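PDB 6MLX: leucine-rich repeat protein TpLRR from Treponema pallidum, which is of unknown function but folds as a secreted, probably periplasmic, BspA-type leucine-rich repeat protein. Local coordinates for residues A[98-103]-A[121-126]; A[127-132]-A[150-155]; A[144-149]-A[167-172]; A[173-178]-A[194-199]. All coordinates share one frame; numbering follows the deposited sequence.

Contact 1. Residues A[98-103]-A[121-126]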
loop_
_atom_site.group_PDB
_atom_site.type_symbol
_atom_site.label_atom_id
_atom_site.label_comp_id
_atom_site.label_asym_id
_atom_site.label_seq_id
_atom_site.Cartn_x
_atom_site.Cartn_y
_atom_site.Cartn_z
ATOM N N ALA A 98 1.322 -1.009 -6.497
ATOM C CA ALA A 98 2.656 -0.578 -6.084
ATOM C C ALA A 98 3.398 -1.650 -5.292
ATOM O O ALA A 98 4.626 -1.735 -5.380
ATOM C CB ALA A 98 2.581 0.704 -5.265
ATOM N N PHE A 99 2.684 -2.476 -4.523
ATOM C CA PHE A 99 3.308 -3.547 -3.747
ATOM C C PHE A 99 2.733 -4.903 -4.119
ATOM O O PHE A 99 2.699 -5.828 -3.302
ATOM C CB PHE A 99 3.165 -3.290 -2.249
ATOM C CG PHE A 99 3.886 -2.062 -1.791
ATOM C CD1 PHE A 99 5.253 -2.099 -1.552
ATOM C CD2 PHE A 99 3.206 -0.862 -1.625
ATOM C CE1 PHE A 99 5.936 -0.973 -1.139
ATOM C CE2 PHE A 99 3.879 0.280 -1.203
ATOM C CZ PHE A 99 5.254 0.221 -0.964
ATOM N N HIS A 100 2.278 -5.028 -5.360
ATOM C CA HIS A 100 1.759 -6.296 -5.847
ATOM C C HIS A 100 2.807 -7.396 -5.675
ATOM O O HIS A 100 3.987 -7.205 -5.988
ATOM C CB HIS A 100 1.330 -6.127 -7.315
ATOM C CG HIS A 100 0.935 -7.402 -7.994
ATOM N ND1 HIS A 100 -0.257 -8.048 -7.743
ATOM C CD2 HIS A 100 1.579 -8.147 -8.924
ATOM C CE1 HIS A 100 -0.326 -9.142 -8.482
ATOM N NE2 HIS A 100 0.774 -9.220 -9.212
ATOM N N LYS A 101 2.376 -8.530 -5.113
ATOM C CA LYS A 101 3.224 -9.712 -4.909
ATOM C C LYS A 101 4.427 -9.439 -4.008
ATOM O O LYS A 101 5.477 -10.076 -4.160
ATOM C CB LYS A 101 3.719 -10.300 -6.237
ATOM C CG LYS A 101 2.673 -11.022 -7.055
ATOM C CD LYS A 101 3.290 -11.505 -8.365
ATOM C CE LYS A 101 3.099 -13.004 -8.527
ATOM N NZ LYS A 101 1.648 -13.260 -8.817
ATOM N N CYS A 102 4.314 -8.497 -3.068
ATOM C CA CYS A 102 5.359 -8.329 -2.058
ATOM C C CYS A 102 5.035 -9.302 -0.922
ATOM O O CYS A 102 4.492 -8.941 0.133
ATOM C CB CYS A 102 5.451 -6.883 -1.587
ATOM S SG CYS A 102 6.213 -5.771 -2.786
ATOM N N VAL A 103 5.369 -10.577 -1.165
ATOM C CA VAL A 103 4.879 -11.674 -0.329
ATOM C C VAL A 103 5.594 -11.783 1.004
ATOM O O VAL A 103 5.202 -12.612 1.834
ATOM C CB VAL A 103 4.974 -12.995 -1.123
ATOM C CG1 VAL A 103 4.196 -12.854 -2.429
ATOM C CG2 VAL A 103 6.426 -13.342 -1.406
ATOM N N VAL A 121 -3.162 -2.341 -4.598
ATOM C CA VAL A 121 -1.840 -1.894 -4.163
ATOM C C VAL A 121 -1.134 -2.990 -3.378
ATOM O O VAL A 121 0.066 -3.226 -3.560
ATOM C CB VAL A 121 -1.941 -0.588 -3.353
ATOM C CG1 VAL A 121 -0.681 -0.393 -2.505
ATOM C CG2 VAL A 121 -2.128 0.604 -4.299
ATOM N N PHE A 122 -1.860 -3.682 -2.502
ATOM C CA PHE A 122 -1.285 -4.768 -1.722
ATOM C C PHE A 122 -1.813 -6.119 -2.182
ATOM O O PHE A 122 -1.853 -7.075 -1.408
ATOM C CB PHE A 122 -1.527 -4.536 -0.231
ATOM C CG PHE A 122 -0.913 -3.255 0.264
ATOM C CD1 PHE A 122 0.458 -3.173 0.495
ATOM C CD2 PHE A 122 -1.689 -2.114 0.435
ATOM C CE1 PHE A 122 1.037 -1.982 0.918
ATOM C CE2 PHE A 122 -1.124 -0.932 0.866
ATOM C CZ PHE A 122 0.245 -0.855 1.093
ATOM N N SER A 123 -2.216 -6.198 -3.450
ATOM C CA SER A 123 -2.641 -7.458 -4.050
ATOM C C SER A 123 -1.565 -8.522 -3.865
ATOM O O SER A 123 -0.387 -8.283 -4.136
ATOM C CB SER A 123 -2.936 -7.247 -5.544
ATOM O OG SER A 123 -3.356 -8.465 -6.153
ATOM N N SER A 124 -1.973 -9.688 -3.362
ATOM C CA SER A 124 -1.072 -10.831 -3.145
ATOM C C SER A 124 0.065 -10.521 -2.175
ATOM O O SER A 124 1.139 -11.120 -2.255
ATOM C CB SER A 124 -0.496 -11.353 -4.468
ATOM O OG SER A 124 -1.501 -11.999 -5.227
ATOM N N CYS A 125 -0.144 -9.586 -1.247
ATOM C CA CYS A 125 0.805 -9.413 -0.144
ATOM C C CYS A 125 0.462 -10.442 0.931
ATOM O O CYS A 125 -0.213 -10.163 1.924
ATOM C CB CYS A 125 0.774 -7.986 0.380
ATOM S SG CYS A 125 1.671 -6.853 -0.697
ATOM N N GLY A 126 0.976 -11.660 0.728
ATOM C CA GLY A 126 0.551 -12.817 1.480
ATOM C C GLY A 126 1.073 -12.898 2.901
ATOM O O GLY A 126 0.672 -13.813 3.626
#

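Contact 2. Residues A[127-132]-A[150-155]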
loop_
_atom_site.group_PDB
_atom_site.type_symbol
_atom_site.label_atom_id
_atom_site.label_comp_id
_atom_site.label_asym_id
_atom_site.label_seq_id
_atom_site.Cartn_x
_atom_site.Cartn_y
_atom_site.Cartn_z
ATOM N N SER A 127 1.965 -11.999 3.313
ATOM C CA SER A 127 2.462 -12.003 4.683
ATOM C C SER A 127 1.897 -10.874 5.528
ATOM O O SER A 127 2.155 -10.837 6.739
ATOM C CB SER A 127 3.998 -11.910 4.707
ATOM O OG SER A 127 4.599 -13.060 4.148
ATOM N N LEU A 128 1.160 -9.955 4.928
ATOM C CA LEU A 128 0.702 -8.770 5.637
ATOM C C LEU A 128 -0.359 -9.158 6.665
ATOM O O LEU A 128 -1.348 -9.813 6.329
ATOM C CB LEU A 128 0.165 -7.758 4.628
ATOM C CG LEU A 128 -0.222 -6.331 5.023
ATOM C CD1 LEU A 128 0.938 -5.595 5.660
ATOM C CD2 LEU A 128 -0.702 -5.600 3.763
ATOM N N VAL A 129 -0.146 -8.766 7.919
ATOM C CA VAL A 129 -0.963 -9.220 9.045
ATOM C C VAL A 129 -1.919 -8.123 9.527
ATOM O O VAL A 129 -3.128 -8.330 9.575
ATOM C CB VAL A 129 -0.085 -9.743 10.208
ATOM C CG1 VAL A 129 -0.961 -10.098 11.374
ATOM C CG2 VAL A 129 0.723 -10.950 9.742
ATOM N N ASP A 130 -1.382 -6.992 9.967
ATOM C CA ASP A 130 -2.190 -5.888 10.473
ATOM C C ASP A 130 -2.021 -4.698 9.541
ATOM O O ASP A 130 -0.918 -4.448 9.044
ATOM C CB ASP A 130 -1.785 -5.463 11.902
ATOM C CG ASP A 130 -2.100 -6.514 12.969
ATOM O OD1 ASP A 130 -3.021 -7.328 12.790
ATOM O OD2 ASP A 130 -1.427 -6.489 14.026
ATOM N N VAL A 131 -3.110 -3.966 9.299
ATOM C CA VAL A 131 -3.007 -2.652 8.666
ATOM C C VAL A 131 -3.926 -1.678 9.386
ATOM O O VAL A 131 -5.060 -2.005 9.759
ATOM C CB VAL A 131 -3.277 -2.652 7.136
ATOM C CG1 VAL A 131 -3.587 -4.011 6.613
ATOM C CG2 VAL A 131 -4.352 -1.628 6.730
ATOM N N VAL A 132 -3.392 -0.490 9.613
ATOM C CA VAL A 132 -4.101 0.612 10.231
ATOM C C VAL A 132 -4.109 1.737 9.219
ATOM O O VAL A 132 -3.049 2.249 8.852
ATOM C CB VAL A 132 -3.433 1.056 11.537
ATOM C CG1 VAL A 132 -4.092 2.323 12.060
ATOM C CG2 VAL A 132 -3.490 -0.081 12.556
ATOM N N GLU A 150 -2.931 -13.589 4.827
ATOM C CA GLU A 150 -2.608 -13.548 6.245
ATOM C C GLU A 150 -3.149 -12.309 6.954
ATOM O O GLU A 150 -2.968 -12.177 8.176
ATOM C CB GLU A 150 -1.094 -13.659 6.439
ATOM C CG GLU A 150 -0.531 -15.056 6.085
ATOM C CD GLU A 150 -0.977 -16.170 7.020
ATOM O OE1 GLU A 150 -1.471 -15.887 8.136
ATOM O OE2 GLU A 150 -0.850 -17.353 6.631
ATOM N N LEU A 151 -3.811 -11.410 6.220
ATOM C CA LEU A 151 -4.402 -10.199 6.770
ATOM C C LEU A 151 -5.459 -10.523 7.816
ATOM O O LEU A 151 -6.528 -11.034 7.476
ATOM C CB LEU A 151 -5.022 -9.366 5.649
ATOM C CG LEU A 151 -5.663 -8.041 6.050
ATOM C CD1 LEU A 151 -4.656 -7.211 6.830
ATOM C CD2 LEU A 151 -6.134 -7.320 4.806
ATOM N N ALA A 152 -5.178 -10.216 9.084
ATOM C CA ALA A 152 -6.076 -10.532 10.183
ATOM C C ALA A 152 -6.904 -9.339 10.651
ATOM O O ALA A 152 -8.037 -9.524 11.101
ATOM C CB ALA A 152 -5.281 -11.091 11.372
ATOM N N SER A 153 -6.373 -8.127 10.540
ATOM C CA SER A 153 -6.968 -6.953 11.166
ATOM C C SER A 153 -6.759 -5.728 10.290
ATOM O O SER A 153 -5.626 -5.428 9.907
ATOM C CB SER A 153 -6.346 -6.701 12.549
ATOM O OG SER A 153 -6.895 -5.539 13.135
ATOM N N VAL A 154 -7.843 -5.012 10.009
ATOM C CA VAL A 154 -7.805 -3.761 9.257
ATOM C C VAL A 154 -8.606 -2.720 10.021
ATOM O O VAL A 154 -9.778 -2.952 10.346
ATOM C CB VAL A 154 -8.384 -3.911 7.834
ATOM C CG1 VAL A 154 -8.478 -2.540 7.158
ATOM C CG2 VAL A 154 -7.540 -4.854 7.006
ATOM N N ARG A 155 -7.988 -1.581 10.306
ATOM C CA ARG A 155 -8.709 -0.430 10.832
ATOM C C ARG A 155 -8.931 0.547 9.684
ATOM O O ARG A 155 -7.972 0.973 9.031
ATOM C CB ARG A 155 -7.962 0.245 11.980
ATOM C CG ARG A 155 -8.721 1.447 12.601
ATOM C CD ARG A 155 -7.807 2.270 13.532
ATOM N NE ARG A 155 -7.237 1.452 14.602
ATOM C CZ ARG A 155 -6.151 1.769 15.307
ATOM N NH1 ARG A 155 -5.491 2.900 15.067
ATOM N NH2 ARG A 155 -5.713 0.943 16.246
HETATM O O HOH W 1 -5.662 -3.297 12.517
#

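Contact 3. Residues A[144-149]-A[167-172]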
loop_
_atom_site.group_PDB
_atom_site.type_symbol
_atom_site.label_atom_id
_atom_site.label_comp_id
_atom_site.label_asym_id
_atom_site.label_seq_id
_atom_site.Cartn_x
_atom_site.Cartn_y
_atom_site.Cartn_z
ATOM N N ALA A 144 -7.647 -3.429 -3.135
ATOM C CA ALA A 144 -6.440 -2.923 -2.489
ATOM C C ALA A 144 -5.771 -3.978 -1.613
ATOM O O ALA A 144 -4.544 -4.003 -1.512
ATOM C CB ALA A 144 -6.757 -1.679 -1.662
ATOM N N PHE A 145 -6.552 -4.853 -0.985
ATOM C CA PHE A 145 -5.997 -5.935 -0.181
ATOM C C PHE A 145 -6.409 -7.304 -0.719
ATOM O O PHE A 145 -6.575 -8.260 0.043
ATOM C CB PHE A 145 -6.397 -5.755 1.281
ATOM C CG PHE A 145 -5.949 -4.448 1.841
ATOM C CD1 PHE A 145 -4.632 -4.278 2.255
ATOM C CD2 PHE A 145 -6.823 -3.367 1.904
ATOM C CE1 PHE A 145 -4.198 -3.059 2.758
ATOM C CE2 PHE A 145 -6.398 -2.143 2.400
ATOM C CZ PHE A 145 -5.085 -1.992 2.827
ATOM N N ARG A 146 -6.557 -7.402 -2.044
ATOM C CA ARG A 146 -6.898 -8.667 -2.691
ATOM C C ARG A 146 -5.853 -9.730 -2.368
ATOM O O ARG A 146 -4.651 -9.478 -2.446
ATOM C CB ARG A 146 -6.989 -8.458 -4.207
ATOM C CG ARG A 146 -7.424 -9.687 -5.012
ATOM C CD ARG A 146 -7.294 -9.431 -6.538
ATOM N NE ARG A 146 -7.839 -8.134 -6.943
ATOM C CZ ARG A 146 -9.145 -7.868 -7.018
ATOM N NH1 ARG A 146 -10.026 -8.804 -6.704
ATOM N NH2 ARG A 146 -9.575 -6.666 -7.397
ATOM N N ASP A 147 -6.319 -10.912 -1.967
ATOM C CA ASP A 147 -5.448 -12.066 -1.732
ATOM C C ASP A 147 -4.376 -11.802 -0.677
ATOM O O ASP A 147 -3.271 -12.352 -0.757
ATOM C CB ASP A 147 -4.773 -12.523 -3.025
ATOM C CG ASP A 147 -5.754 -12.804 -4.101
ATOM O OD1 ASP A 147 -6.775 -13.451 -3.808
ATOM O OD2 ASP A 147 -5.519 -12.350 -5.230
ATOM N N CYS A 148 -4.679 -10.962 0.312
ATOM C CA CYS A 148 -3.826 -10.844 1.494
ATOM C C CYS A 148 -4.247 -11.954 2.457
ATOM O O CYS A 148 -5.048 -11.771 3.375
ATOM C CB CYS A 148 -3.933 -9.450 2.097
ATOM S SG CYS A 148 -3.147 -8.169 1.039
ATOM N N ALA A 149 -3.706 -13.149 2.212
ATOM C CA ALA A 149 -4.221 -14.342 2.877
ATOM C C ALA A 149 -3.896 -14.375 4.366
ATOM O O ALA A 149 -4.536 -15.131 5.104
ATOM C CB ALA A 149 -3.683 -15.603 2.197
ATOM N N LEU A 167 -12.429 -5.264 -2.320
ATOM C CA LEU A 167 -11.403 -4.678 -1.454
ATOM C C LEU A 167 -10.693 -5.746 -0.622
ATOM O O LEU A 167 -9.465 -5.766 -0.548
ATOM C CB LEU A 167 -12.018 -3.605 -0.550
ATOM C CG LEU A 167 -11.071 -2.909 0.434
ATOM C CD1 LEU A 167 -9.953 -2.198 -0.308
ATOM C CD2 LEU A 167 -11.835 -1.936 1.290
ATOM N N PHE A 168 -11.450 -6.660 -0.015
ATOM C CA PHE A 168 -10.883 -7.720 0.819
ATOM C C PHE A 168 -11.090 -9.110 0.215
ATOM O O PHE A 168 -11.154 -10.110 0.939
ATOM C CB PHE A 168 -11.470 -7.662 2.232
ATOM C CG PHE A 168 -11.218 -6.362 2.940
ATOM C CD1 PHE A 168 -9.925 -5.995 3.312
ATOM C CD2 PHE A 168 -12.270 -5.503 3.233
ATOM C CE1 PHE A 168 -9.692 -4.798 3.970
ATOM C CE2 PHE A 168 -12.042 -4.294 3.890
ATOM C CZ PHE A 168 -10.750 -3.941 4.244
ATOM N N GLU A 169 -11.196 -9.192 -1.110
ATOM C CA GLU A 169 -11.375 -10.477 -1.770
ATOM C C GLU A 169 -10.197 -11.407 -1.494
ATOM O O GLU A 169 -9.032 -11.037 -1.673
ATOM C CB GLU A 169 -11.554 -10.265 -3.276
ATOM C CG GLU A 169 -11.762 -11.541 -4.054
ATOM C CD GLU A 169 -11.856 -11.289 -5.547
ATOM O OE1 GLU A 169 -12.652 -10.424 -5.983
ATOM O OE2 GLU A 169 -11.076 -11.923 -6.281
ATOM N N GLY A 170 -10.504 -12.621 -1.048
ATOM C CA GLY A 170 -9.471 -13.591 -0.761
ATOM C C GLY A 170 -8.757 -13.406 0.560
ATOM O O GLY A 170 -7.719 -14.040 0.772
ATOM N N CYS A 171 -9.268 -12.549 1.452
ATOM C CA CYS A 171 -8.652 -12.341 2.765
ATOM C C CYS A 171 -9.254 -13.364 3.717
ATOM O O CYS A 171 -10.102 -13.074 4.560
ATOM C CB CYS A 171 -8.860 -10.909 3.243
ATOM S SG CYS A 171 -7.952 -9.686 2.252
ATOM N N ARG A 172 -8.789 -14.598 3.569
ATOM C CA ARG A 172 -9.395 -15.708 4.281
ATOM C C ARG A 172 -9.078 -15.721 5.771
ATOM O O ARG A 172 -9.709 -16.488 6.501
ATOM C CB ARG A 172 -8.969 -17.026 3.647
ATOM C CG ARG A 172 -7.510 -17.135 3.310
ATOM C CD ARG A 172 -7.197 -18.564 2.876
ATOM N NE ARG A 172 -5.862 -18.697 2.297
ATOM C CZ ARG A 172 -4.773 -18.928 3.017
ATOM N NH1 ARG A 172 -4.861 -19.036 4.334
ATOM N NH2 ARG A 172 -3.594 -19.052 2.429
#

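Contact 4. Residues A[173-178]-A[194-199]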
loop_
_atom_site.group_PDB
_atom_site.type_symbol
_atom_site.label_atom_id
_atom_site.label_comp_id
_atom_site.label_asym_id
_atom_site.label_seq_id
_atom_site.Cartn_x
_atom_site.Cartn_y
_atom_site.Cartn_z
ATOM N N ASN A 173 -8.143 -14.898 6.249
ATOM C CA ASN A 173 -7.862 -14.825 7.679
ATOM C C ASN A 173 -8.356 -13.532 8.319
ATOM O O ASN A 173 -8.048 -13.272 9.490
ATOM C CB ASN A 173 -6.368 -15.005 7.929
ATOM C CG ASN A 173 -5.989 -16.458 8.067
ATOM O OD1 ASN A 173 -6.585 -17.190 8.860
ATOM N ND2 ASN A 173 -5.014 -16.895 7.279
ATOM N N LEU A 174 -9.127 -12.728 7.589
ATOM C CA LEU A 174 -9.592 -11.449 8.103
ATOM C C LEU A 174 -10.660 -11.673 9.165
ATOM O O LEU A 174 -11.683 -12.310 8.904
ATOM C CB LEU A 174 -10.137 -10.599 6.960
ATOM C CG LEU A 174 -10.659 -9.220 7.357
ATOM C CD1 LEU A 174 -9.550 -8.403 8.039
ATOM C CD2 LEU A 174 -11.195 -8.491 6.140
ATOM N N VAL A 175 -10.428 -11.163 10.378
ATOM C CA VAL A 175 -11.398 -11.326 11.449
ATOM C C VAL A 175 -11.797 -10.019 12.114
ATOM O O VAL A 175 -12.814 -9.983 12.826
ATOM C CB VAL A 175 -10.890 -12.329 12.517
ATOM C CG1 VAL A 175 -10.568 -13.677 11.891
ATOM C CG2 VAL A 175 -9.681 -11.789 13.196
ATOM N N GLU A 176 -11.063 -8.930 11.923
ATOM C CA GLU A 176 -11.314 -7.679 12.626
ATOM C C GLU A 176 -11.311 -6.531 11.632
ATOM O O GLU A 176 -10.369 -6.376 10.850
ATOM C CB GLU A 176 -10.271 -7.433 13.717
ATOM C CG GLU A 176 -10.474 -6.156 14.496
ATOM C CD GLU A 176 -9.421 -5.980 15.582
ATOM O OE1 GLU A 176 -8.235 -5.761 15.267
ATOM O OE2 GLU A 176 -9.768 -6.096 16.757
ATOM N N LEU A 177 -12.368 -5.726 11.678
ATOM C CA LEU A 177 -12.548 -4.584 10.790
ATOM C C LEU A 177 -12.924 -3.415 11.692
ATOM O O LEU A 177 -14.092 -3.247 12.047
ATOM C CB LEU A 177 -13.602 -4.872 9.742
ATOM C CG LEU A 177 -13.789 -3.819 8.660
ATOM C CD1 LEU A 177 -12.483 -3.593 7.937
ATOM C CD2 LEU A 177 -14.877 -4.254 7.687
ATOM N N GLY A 178 -11.920 -2.644 12.104
ATOM C CA GLY A 178 -12.161 -1.540 13.012
ATOM C C GLY A 178 -12.625 -0.286 12.296
ATOM O O GLY A 178 -12.411 -0.101 11.093
ATOM N N CYS A 194 -13.743 -14.265 2.413
ATOM C CA CYS A 194 -13.389 -13.903 3.789
ATOM C C CYS A 194 -14.048 -14.887 4.750
ATOM O O CYS A 194 -15.014 -14.576 5.448
ATOM C CB CYS A 194 -13.790 -12.463 4.082
ATOM S SG CYS A 194 -12.802 -11.227 3.178
ATOM N N TYR A 195 -13.476 -16.094 4.805
ATOM C CA TYR A 195 -14.101 -17.201 5.524
ATOM C C TYR A 195 -14.135 -17.003 7.031
ATOM O O TYR A 195 -14.990 -17.598 7.697
ATOM C CB TYR A 195 -13.387 -18.521 5.189
ATOM C CG TYR A 195 -13.809 -19.032 3.832
ATOM C CD1 TYR A 195 -15.014 -19.722 3.684
ATOM C CD2 TYR A 195 -13.044 -18.790 2.700
ATOM C CE1 TYR A 195 -15.433 -20.167 2.447
ATOM C CE2 TYR A 195 -13.460 -19.229 1.448
ATOM C CZ TYR A 195 -14.656 -19.928 1.336
ATOM O OH TYR A 195 -15.098 -20.382 0.107
ATOM N N ARG A 196 -13.256 -16.180 7.585
ATOM C CA ARG A 196 -13.098 -16.112 9.029
ATOM C C ARG A 196 -13.770 -14.902 9.679
ATOM O O ARG A 196 -13.590 -14.689 10.882
ATOM C CB ARG A 196 -11.612 -16.162 9.372
ATOM C CG ARG A 196 -11.054 -17.539 9.098
ATOM C CD ARG A 196 -10.529 -18.142 10.369
ATOM N NE ARG A 196 -9.152 -17.711 10.567
ATOM C CZ ARG A 196 -8.552 -17.653 11.747
ATOM N NH1 ARG A 196 -9.225 -17.971 12.845
ATOM N NH2 ARG A 196 -7.285 -17.258 11.819
ATOM N N LEU A 197 -14.561 -14.125 8.937
ATOM C CA LEU A 197 -15.251 -12.995 9.550
ATOM C C LEU A 197 -16.161 -13.478 10.678
ATOM O O LEU A 197 -16.978 -14.385 10.464
ATOM C CB LEU A 197 -16.065 -12.235 8.507
ATOM C CG LEU A 197 -15.300 -11.684 7.302
ATOM C CD1 LEU A 197 -16.275 -11.041 6.337
ATOM C CD2 LEU A 197 -14.218 -10.708 7.736
ATOM N N PRO A 198 -16.050 -12.921 11.884
ATOM C CA PRO A 198 -16.939 -13.331 12.979
ATOM C C PRO A 198 -18.392 -12.971 12.692
ATOM O O PRO A 198 -18.706 -12.073 11.906
ATOM C CB PRO A 198 -16.415 -12.540 14.183
ATOM C CG PRO A 198 -15.069 -12.043 13.780
ATOM C CD PRO A 198 -15.086 -11.896 12.306
ATOM N N ASP A 199 -19.293 -13.682 13.374
ATOM C CA ASP A 199 -20.720 -13.491 13.123
ATOM C C ASP A 199 -21.177 -12.080 13.465
ATOM O O ASP A 199 -21.986 -11.496 12.733
ATOM C CB ASP A 199 -21.545 -14.511 13.908
ATOM C CG ASP A 199 -21.584 -15.855 13.232
ATOM O OD1 ASP A 199 -22.004 -15.920 12.050
ATOM O OD2 ASP A 199 -21.200 -16.845 13.881
#

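Contact 1. Residues A[98-103]-A[121-126]
Ser123 O is gripped twice by the neighbouring coil: Lys101 N donates a nearly straight hydrogen bond to it (N...O 2.9 Å), and a longer CA-H contact arrives from His100 CA. The two segments are equivalent type II beta turns, Phe99 to Cys102 and Phe122 to Cys125, stacked in the leucine-rich repeat solenoid. A second rung, from Phe99 N to Val121 O, is equally short but more bent.

The phenylalanines leave their turns with matching first torsions (chi1 -64° and -60°), CG anti to the carbonyl carbon, which turns both rings the same way into the buried interior. Their planes are 2° apart but offset so that little of one ring lies over the other, and the closest atoms are Phe99 CD2 and Phe122 CE1 at 3.5 Å. Val121 fills the step between them: its CG1 lies over one face of the Phe122 ring, off-centre, and meets the edge of the Phe99 ring. Phe76 carries the ring ladder on beyond Phe99. On the outer side the small Ser123 suits the bulky imidazole beside it, for His100 ND1 rests in van der Waals contact 3.6 Å from Ser123 CB, which lies in the plane of the imidazole at its edge.

Contact 2. Residues A[127-132]-A[150-155]
Val131 holds CG1 eclipsed with its own backbone N (chi1 0°), a probably strained torsion, while Leu151 sets CG anti to its N; the two side chains then cross, with Val131 CG1 only 3.4 Å from Leu151 CD1, a close fit for two methyls. Val131 CG1 also lies beside Val154 CG2, 4.1 Å away. These branched aliphatic side chains suit the buried face of a short parallel sheet, here the ladder of strands 130-132 and 153-155 in the repeat solenoid.

Val131 uses both its N-H and its C=O: its N donates to Ser153 O and its O accepts from Arg155 N, each at 3.0 Å. Ahead of the strands Val129 O receives a 2.8 Å bond from Ala152 N and a weak one from Ser153 N. A water donates to both Val131 O and Ser153 OG, a hydroxyl that also bonds Glu176.

On the other face the chain of Arg155 bends at chi3 (-57°), bringing its guanidinium over Val132. Val132 CG2 sits beneath the centre of that flat group, and Val132 CG1 touches Arg155 NH1 at 3.4 Å, so apolar branches lie against the flat end of a long, exposed side chain that also touches Asn179.

Strand 153-155 is the middle of three: 130-132 pairs along one edge and 176-178 along the other, while Val154 packs inward on Phe168.

Contact 3. Residues A[144-149]-A[167-172]
The rings of Phe145 and Phe168 run nearly parallel, 13° apart, but are displaced so much that little of one ring faces the other, with centroids 5.9 Å apart. Leu167 CG covers one face of Phe168, above its centre, and Leu167 CD1 reaches across to the neighbouring coil to touch Ala144 CB at 3.5 Å. Arg172 lays one guanidinium face, off-centre, on Ala149 CB, whereas Arg146 uses an edge: Glu169 OE1 lies near the guanidinium plane, 3.2 Å from Arg146 NH1, in a salt bridge whose carboxylate is turned 72° from that plane.

Two type II turns, Phe145 to Cys148 and Phe168 to Cys171, are stacked here as successive coils of the solenoid. Asp147 N gives Glu169 O an almost straight 2.7 Å hydrogen bond, and Phe145 N gives Leu167 O a longer one of 3.1 Å. Gly170 suits the third turn position: phi is positive there, which by itself favours glycine, and Asp147 OD1 of the facing coil comes to 4.1 Å from Gly170 CA.

Arg146 and Glu169 both send CG anti to the backbone N, which lays their long chains side by side. Arg146 also bonds Asp120 through NE, so one positive charge serves acids on both sides. It would probably ease the mutual repulsion of Asp147 and Glu169 as well, whose nearest carboxylate oxygens, Asp147 OD1 and Glu169 OE2, stand 5.2 Å apart.

Contact 4. Residues A[173-178]-A[194-199]
Leu174 and Leu197 meet in the tight, buried half of this contact: Leu197 CD2 presses to 3.2 Å from Leu174 O and lies 3.9 Å from Leu174 CG. Cys194 SG closes in more loosely on Leu174 CD2, so sulfur and leucine methyls continue the solenoid interior towards its C-terminal end. Pro198 fits beside them as the N-cap of helix 199-207; having no N-H to offer, its ring simply rests against Val175 O, with Pro198 CD at 3.0 Å.

The outer half is polar and exposed. Arg196 turns its guanidinium side-on to Asn173, and both NE (3.1 Å) and NH2 (3.0 Å) donate to the single oxygen Asn173 OD1. That oxygen lies close to the guanidinium plane, yet the amide stands almost upright to it, at 85°; NE approaches within the amide plane and NH2 from a tilt of 33°. Val175 CG1 lies loosely over one guanidinium face and touches Arg196 CB.

Both cross-segment hydrogen bonds come from side chains, with none between the backbones. Asn173 ND2 donates to Ala149 O while OD1 accepts from Arg196, consistent with a single amide orientation that links the preceding coil to the turn before the helix.

Contacts 1 and 3 are the same arrangement further along the solenoid: paired type II turns with offset phenylalanines inside. They join directly, Phe122 N bonding Ala144 O and Ser124 N bonding Arg146 O. Their outer sides differ, imidazole beside serine in contact 1 but a salt bridge in contact 3. Contact 2 belongs to the following piece of each coil, a parallel ladder whose inward valines and Leu151 pack on Phe145 and Phe168 of contact 3. Contact 4 shares that sheet through strand 176-178, but side-chain bonds to a turn replace the ladder. Contact 1 is the most central and most buried, contact 2 has more exposed residues, and contact 4 lies farthest out; all pair an apolar interior with a polar outer side.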